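Local coordinates for protein coenzyme A transferase (Yersinia pestis, PDB 3QLI) that probably transfers coenzyme A between acyl groups and carboxylic acids such as acetate, at residues A131-E137 / D164-I169; I141-T147 / A173-E179. All coordinates share one frame; numbering follows the deposited sequence.

Contact 1: residues A131-E137 / D164-I169; sequences APRLLAE and DYSSRI
Tyr-165, Arg-168 and Ile-169 meet helix 131-139 along one flank, a helix-helix contact between two connections of the parallel, Rossmann-like sheet in the N-terminal half of the chain. The second segment begins with Asp-164, whose OD2 caps the turn into helix 166-172: it accepts from Ser-166 N at 2.8 Å and from Ser-166 OG. The same oxygen lies over the centre of the Tyr-165 ring. On the ring's opposite face sits Leu-135, whose CD1 makes a CH-pi contact 3.9 Å from the centroid, offset toward the rim. Tyr-165 takes up this place with CG between its backbone N and carbonyl carbon (chi1 57°), and its CB rests against Ala-131 CB at 3.8 Å and against the Pro-132 ring, while its OH is bonded to Met-44 O at the end of strand 41-44. One turn on, Arg-168 lays its CB against Pro-132 CB, then bends at chi2 (67°) to carry its guanidinium group across Ala-136, whose CB lies over one face. Arg-168 NE is held separately by Ser-172 OG, so the planar group is fixed from two directions. Its far end reaches Glu-137, which also has a long salt bridge to Arg-133; that arginine in turn bonds Tyr-371 O of the second subunit. Arg-168 NH2 donates to the anti lone pair of Glu-137 OE2 at 3.0 Å, almost straight at 163°, and a water bridges the same oxygen to Arg-168 NH1. Ile-169 follows, pushing CD1 between Leu-135 CB (3.6 Å) and Ala-136 CB (3.7 Å).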
loop_
_atom_site.group_PDB
_atom_site.type_symbol
_atom_site.label_atom_id
_atom_site.label_comp_id
_atom_site.label_asym_id
_atom_site.label_seq_id
_atom_site.Cartn_x
_atom_site.Cartn_y
_atom_site.Cartn_z
ATOM N N ALA A 131 3.901 7.355 11.468
ATOM C CA ALA A 131 4.041 8.629 12.186
ATOM C C ALA A 131 5.042 8.611 13.340
ATOM O O ALA A 131 5.783 9.573 13.514
ATOM C CB ALA A 131 2.681 9.153 12.664
ATOM N N PRO A 132 5.070 7.528 14.135
ATOM C CA PRO A 132 6.011 7.556 15.260
ATOM C C PRO A 132 7.444 7.710 14.765
ATOM O O PRO A 132 8.187 8.571 15.244
ATOM C CB PRO A 132 5.789 6.186 15.940
ATOM C CG PRO A 132 4.354 5.819 15.571
ATOM C CD PRO A 132 4.232 6.309 14.137
ATOM N N ARG A 133 7.818 6.913 13.772
ATOM C CA ARG A 133 9.178 6.974 13.260
ATOM C C ARG A 133 9.440 8.256 12.485
ATOM O O ARG A 133 10.515 8.843 12.572
ATOM C CB ARG A 133 9.454 5.775 12.366
ATOM C CG ARG A 133 10.790 5.866 11.680
ATOM C CD ARG A 133 10.884 4.839 10.580
ATOM N NE ARG A 133 12.103 5.043 9.818
ATOM C CZ ARG A 133 12.506 4.213 8.870
ATOM N NH1 ARG A 133 11.766 3.148 8.592
ATOM N NH2 ARG A 133 13.628 4.455 8.214
ATOM N N LEU A 134 8.463 8.697 11.712
ATOM C CA LEU A 134 8.680 9.882 10.893
ATOM C C LEU A 134 8.844 11.122 11.765
ATOM O O LEU A 134 9.757 11.924 11.546
ATOM C CB LEU A 134 7.542 10.067 9.879
ATOM C CG LEU A 134 7.794 10.980 8.673
ATOM C CD1 LEU A 134 8.647 10.296 7.619
ATOM C CD2 LEU A 134 6.458 11.360 8.081
ATOM N N LEU A 135 7.975 11.283 12.761
ATOM C CA LEU A 135 8.090 12.447 13.637
ATOM C C LEU A 135 9.387 12.424 14.455
ATOM O O LEU A 135 10.074 13.440 14.606
ATOM C CB LEU A 135 6.872 12.535 14.567
ATOM C CG LEU A 135 5.601 12.968 13.840
ATOM C CD1 LEU A 135 4.346 12.609 14.641
ATOM C CD2 LEU A 135 5.654 14.472 13.543
ATOM N N ALA A 136 9.725 11.254 14.975
ATOM C CA ALA A 136 10.845 11.143 15.897
ATOM C C ALA A 136 12.172 11.215 15.159
ATOM O O ALA A 136 13.168 11.714 15.695
ATOM C CB ALA A 136 10.751 9.848 16.682
ATOM N N GLU A 137 12.187 10.717 13.927
ATOM C CA GLU A 137 13.458 10.470 13.248
ATOM C C GLU A 137 13.709 11.374 12.040
ATOM O O GLU A 137 14.648 12.144 12.053
ATOM C CB GLU A 137 13.615 8.984 12.891
ATOM C CG GLU A 137 13.803 8.119 14.140
ATOM C CD GLU A 137 13.872 6.626 13.855
ATOM O OE1 GLU A 137 14.175 6.221 12.710
ATOM O OE2 GLU A 137 13.616 5.849 14.799
ATOM N N ASP A 164 -1.480 6.336 19.576
ATOM C CA ASP A 164 -1.032 6.747 18.252
ATOM C C ASP A 164 0.483 6.879 18.193
ATOM O O ASP A 164 1.217 5.957 18.536
ATOM C CB ASP A 164 -1.728 8.041 17.807
ATOM C CG ASP A 164 -1.752 9.103 18.892
ATOM O OD1 ASP A 164 -2.651 9.062 19.755
ATOM O OD2 ASP A 164 -0.875 9.987 18.869
ATOM N N TYR A 165 0.926 8.044 17.729
ATOM C CA TYR A 165 2.341 8.379 17.661
ATOM C C TYR A 165 2.745 9.106 18.941
ATOM O O TYR A 165 3.925 9.339 19.189
ATOM C CB TYR A 165 2.612 9.289 16.465
ATOM C CG TYR A 165 1.804 10.571 16.481
ATOM C CD1 TYR A 165 2.215 11.666 17.230
ATOM C CD2 TYR A 165 0.630 10.682 15.750
ATOM C CE1 TYR A 165 1.479 12.837 17.248
ATOM C CE2 TYR A 165 -0.113 11.847 15.762
ATOM C CZ TYR A 165 0.314 12.922 16.512
ATOM O OH TYR A 165 -0.424 14.082 16.523
ATOM N N SER A 166 1.750 9.454 19.751
ATOM C CA SER A 166 1.979 10.197 20.987
ATOM C C SER A 166 2.845 9.456 21.999
ATOM O O SER A 166 3.706 10.053 22.638
ATOM C CB SER A 166 0.645 10.589 21.630
ATOM O OG SER A 166 -0.041 11.546 20.843
ATOM N N SER A 167 2.620 8.158 22.147
ATOM C CA SER A 167 3.408 7.375 23.106
ATOM C C SER A 167 4.897 7.309 22.752
ATOM O O SER A 167 5.752 7.191 23.636
ATOM C CB SER A 167 2.824 5.962 23.280
ATOM O OG SER A 167 2.856 5.246 22.057
ATOM N N ARG A 168 5.212 7.378 21.464
ATOM C CA ARG A 168 6.611 7.466 21.035
ATOM C C ARG A 168 7.186 8.881 21.196
ATOM O O ARG A 168 8.290 9.069 21.725
ATOM C CB ARG A 168 6.744 7.040 19.566
ATOM C CG ARG A 168 8.106 7.352 18.926
ATOM C CD ARG A 168 9.217 6.518 19.535
ATOM N NE ARG A 168 10.530 6.807 18.940
ATOM C CZ ARG A 168 10.983 6.276 17.808
ATOM N NH1 ARG A 168 10.231 5.428 17.113
ATOM N NH2 ARG A 168 12.189 6.610 17.359
ATOM N N ILE A 169 6.444 9.877 20.729
ATOM C CA ILE A 169 6.997 11.226 20.665
ATOM C C ILE A 169 7.102 11.840 22.059
ATOM O O ILE A 169 7.962 12.687 22.290
ATOM C CB ILE A 169 6.199 12.148 19.730
ATOM C CG1 ILE A 169 6.126 11.529 18.330
ATOM C CG2 ILE A 169 6.849 13.546 19.676
ATOM C CD1 ILE A 169 7.499 11.095 17.788
HETATM O O HOH W 1 11.490 3.684 14.890
#

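Contact 2: residues I141-T147 / A173-E179; sequences IDTFMHT and ARRFIVE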
loop_
_atom_site.group_PDB
_atom_site.type_symbol
_atom_site.label_atom_id
_atom_site.label_comp_id
_atom_site.label_asym_id
_atom_site.label_seq_id
_atom_site.Cartn_x
_atom_site.Cartn_y
_atom_site.Cartn_z
ATOM N N ILE A 141 11.326 16.116 16.778
ATOM C CA ILE A 141 10.420 16.960 17.551
ATOM C C ILE A 141 11.137 17.526 18.767
ATOM O O ILE A 141 11.692 16.789 19.581
ATOM C CB ILE A 141 9.162 16.178 17.990
ATOM C CG1 ILE A 141 8.375 15.697 16.761
ATOM C CG2 ILE A 141 8.290 17.028 18.955
ATOM C CD1 ILE A 141 7.888 16.818 15.823
ATOM N N ASP A 142 11.150 18.845 18.879
ATOM C CA ASP A 142 11.813 19.489 20.009
ATOM C C ASP A 142 10.911 19.556 21.248
ATOM O O ASP A 142 11.370 19.358 22.373
ATOM C CB ASP A 142 12.308 20.875 19.586
ATOM C CG ASP A 142 13.240 20.797 18.390
ATOM O OD1 ASP A 142 14.386 20.356 18.588
ATOM O OD2 ASP A 142 12.831 21.149 17.257
ATOM N N THR A 143 9.631 19.824 21.031
ATOM C CA THR A 143 8.665 19.911 22.130
ATOM C C THR A 143 7.409 19.143 21.773
ATOM O O THR A 143 6.878 19.288 20.664
ATOM C CB THR A 143 8.247 21.373 22.429
ATOM O OG1 THR A 143 9.407 22.160 22.723
ATOM C CG2 THR A 143 7.304 21.412 23.639
ATOM N N PHE A 144 6.951 18.313 22.709
ATOM C CA PHE A 144 5.687 17.609 22.560
ATOM C C PHE A 144 4.751 17.976 23.719
ATOM O O PHE A 144 5.188 18.020 24.872
ATOM C CB PHE A 144 5.914 16.093 22.516
ATOM C CG PHE A 144 4.691 15.322 22.110
ATOM C CD1 PHE A 144 4.186 15.436 20.820
ATOM C CD2 PHE A 144 4.036 14.495 23.017
ATOM C CE1 PHE A 144 3.056 14.742 20.435
ATOM C CE2 PHE A 144 2.881 13.798 22.635
ATOM C CZ PHE A 144 2.396 13.918 21.353
ATOM N N MET A 145 3.486 18.267 23.402
ATOM C CA MET A 145 2.491 18.636 24.417
ATOM C C MET A 145 1.259 17.740 24.276
ATOM O O MET A 145 0.781 17.509 23.164
ATOM C CB MET A 145 2.101 20.127 24.278
ATOM C CG MET A 145 3.326 21.039 24.073
ATOM S SD MET A 145 3.057 22.786 24.500
ATOM C CE MET A 145 1.805 23.181 23.287
ATOM N N HIS A 146 0.740 17.247 25.398
ATOM C CA HIS A 146 -0.369 16.280 25.379
ATOM C C HIS A 146 -1.129 16.410 26.712
ATOM O O HIS A 146 -0.506 16.566 27.772
ATOM C CB HIS A 146 0.219 14.866 25.219
ATOM C CG HIS A 146 -0.744 13.817 24.726
ATOM N ND1 HIS A 146 -1.742 13.275 25.514
ATOM C CD2 HIS A 146 -0.789 13.141 23.554
ATOM C CE1 HIS A 146 -2.388 12.343 24.827
ATOM N NE2 HIS A 146 -1.831 12.243 23.633
ATOM N N THR A 147 -2.457 16.368 26.655
ATOM C CA THR A 147 -3.296 16.288 27.865
ATOM C C THR A 147 -3.207 14.878 28.469
ATOM O O THR A 147 -3.219 13.880 27.736
ATOM C CB THR A 147 -4.765 16.609 27.511
ATOM O OG1 THR A 147 -4.835 17.923 26.927
ATOM C CG2 THR A 147 -5.698 16.511 28.738
ATOM N N ALA A 173 10.633 13.254 22.001
ATOM C CA ALA A 173 10.770 14.719 21.947
ATOM C C ALA A 173 11.796 15.174 22.971
ATOM O O ALA A 173 11.953 14.559 24.030
ATOM C CB ALA A 173 9.430 15.402 22.198
ATOM N N ARG A 174 12.508 16.252 22.669
ATOM C CA ARG A 174 13.539 16.712 23.586
ATOM C C ARG A 174 12.973 17.308 24.880
ATOM O O ARG A 174 13.642 17.298 25.923
ATOM C CB ARG A 174 14.510 17.648 22.852
ATOM C CG ARG A 174 15.324 16.859 21.822
ATOM C CD ARG A 174 16.283 17.722 21.024
ATOM N NE ARG A 174 15.702 18.191 19.768
ATOM C CZ ARG A 174 15.666 17.474 18.652
ATOM N NH1 ARG A 174 16.155 16.244 18.640
ATOM N NH2 ARG A 174 15.134 17.987 17.550
ATOM N N ARG A 175 11.736 17.806 24.807
ATOM C CA ARG A 175 10.958 18.199 25.993
ATOM C C ARG A 175 9.503 17.698 25.871
ATOM O O ARG A 175 8.904 17.738 24.796
ATOM C CB ARG A 175 10.961 19.727 26.196
ATOM C CG ARG A 175 12.329 20.337 26.482
ATOM C CD ARG A 175 12.855 19.930 27.864
ATOM N NE ARG A 175 14.008 20.741 28.267
ATOM C CZ ARG A 175 14.752 20.504 29.342
ATOM N NH1 ARG A 175 14.474 19.472 30.133
ATOM N NH2 ARG A 175 15.772 21.306 29.634
ATOM N N PHE A 176 8.949 17.238 26.987
ATOM C CA PHE A 176 7.574 16.757 27.034
ATOM C C PHE A 176 6.819 17.546 28.097
ATOM O O PHE A 176 7.198 17.531 29.272
ATOM C CB PHE A 176 7.564 15.262 27.359
ATOM C CG PHE A 176 6.191 14.655 27.449
ATOM C CD1 PHE A 176 5.173 15.052 26.587
ATOM C CD2 PHE A 176 5.925 13.665 28.386
ATOM C CE1 PHE A 176 3.909 14.472 26.656
ATOM C CE2 PHE A 176 4.655 13.088 28.468
ATOM C CZ PHE A 176 3.655 13.486 27.599
ATOM N N ILE A 177 5.771 18.248 27.677
ATOM C CA ILE A 177 4.989 19.098 28.574
ATOM C C ILE A 177 3.582 18.535 28.663
ATOM O O ILE A 177 2.929 18.349 27.631
ATOM C CB ILE A 177 4.873 20.532 28.016
ATOM C CG1 ILE A 177 6.260 21.074 27.654
ATOM C CG2 ILE A 177 4.131 21.443 29.006
ATOM C CD1 ILE A 177 6.226 22.477 27.045
ATOM N N VAL A 178 3.101 18.258 29.877
ATOM C CA VAL A 178 1.756 17.692 30.010
ATOM C C VAL A 178 0.751 18.680 30.592
ATOM O O VAL A 178 1.098 19.568 31.372
ATOM C CB VAL A 178 1.744 16.412 30.866
ATOM C CG1 VAL A 178 2.738 15.397 30.321
ATOM C CG2 VAL A 178 2.045 16.746 32.313
ATOM N N GLU A 179 -0.499 18.505 30.193
ATOM C CA GLU A 179 -1.607 19.242 30.765
ATOM C C GLU A 179 -2.513 18.230 31.456
ATOM O O GLU A 179 -3.214 17.449 30.802
ATOM C CB GLU A 179 -2.355 19.992 29.664
ATOM C CG GLU A 179 -3.595 20.750 30.141
ATOM C CD GLU A 179 -3.998 21.841 29.160
ATOM O OE1 GLU A 179 -3.088 22.405 28.506
ATOM O OE2 GLU A 179 -5.210 22.140 29.040
#
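Both Phe-144 (chi1 -169°) and Phe-176 set CG opposite the backbone N, which sends the two rings side by side off the same face of their strands. The planes are inclined by 27° and the centroids stand 6.0 Å apart, so the rings adjoin more than they stack: Phe-176 CE1 comes to the edge of the Phe-144 ring, 3.6 Å from CD2. His-146 CB in turn meets the edge of the Phe-176 ring, and Val-178 CG1 lies over one of its faces. Beneath these side chains, strands 143-148 and 175-180 run as parallel neighbours inside the six-stranded sheet, and helix 166-172 covers the phenylalanine face. Phe-144 is bonded through both its own N and its own O: N to Arg-175 O, and O to Ile-177 N (2.9 Å, 174°), whereas the next step, His-146 N to Ile-177 O, is weak. On the other face Ile-177 CD1 reaches across to Thr-143 CG2 at 3.7 Å and lies near Met-145 SD, with Leu-54 of helix 52-63 packed against both Met-145 and Ile-177. At the start of the pair Arg-174 runs alongside Asp-142 and forms a salt bridge with it, side-on: NE at 2.8 Å and NH2 at 2.7 Å both donate to the single oxygen OD1, from the same face of the carboxylate. OD1 lies in the guanidinium plane, and the other carboxylate oxygen, OD2, accepts from His-41 N.

The two contacts are successive layers of one alpha/beta unit, with centres 12 Å apart. Each helix of contact 1 runs on into one strand of contact 2, so the segments alternate along the chain and the two helices pair over the sheet in which their following strands pair. Helix 166-172 joins the layers: Ile-169 CG2 packs on Phe-144 CD1 at 3.5 Å, and Ser-166 OG lies 3.4 Å from Phe-144 CZ. Contact 1 is nearer the coenzyme A site. Side chain to side chain, Tyr-165 is about 7 Å from Glu-76, His-146 of contact 2 about 11 Å from Glu-76, and Asp-164 about 7 Å from Glu-264, where coenzyme A has been seen covalently bound to this protein, although none is bound to this chain here.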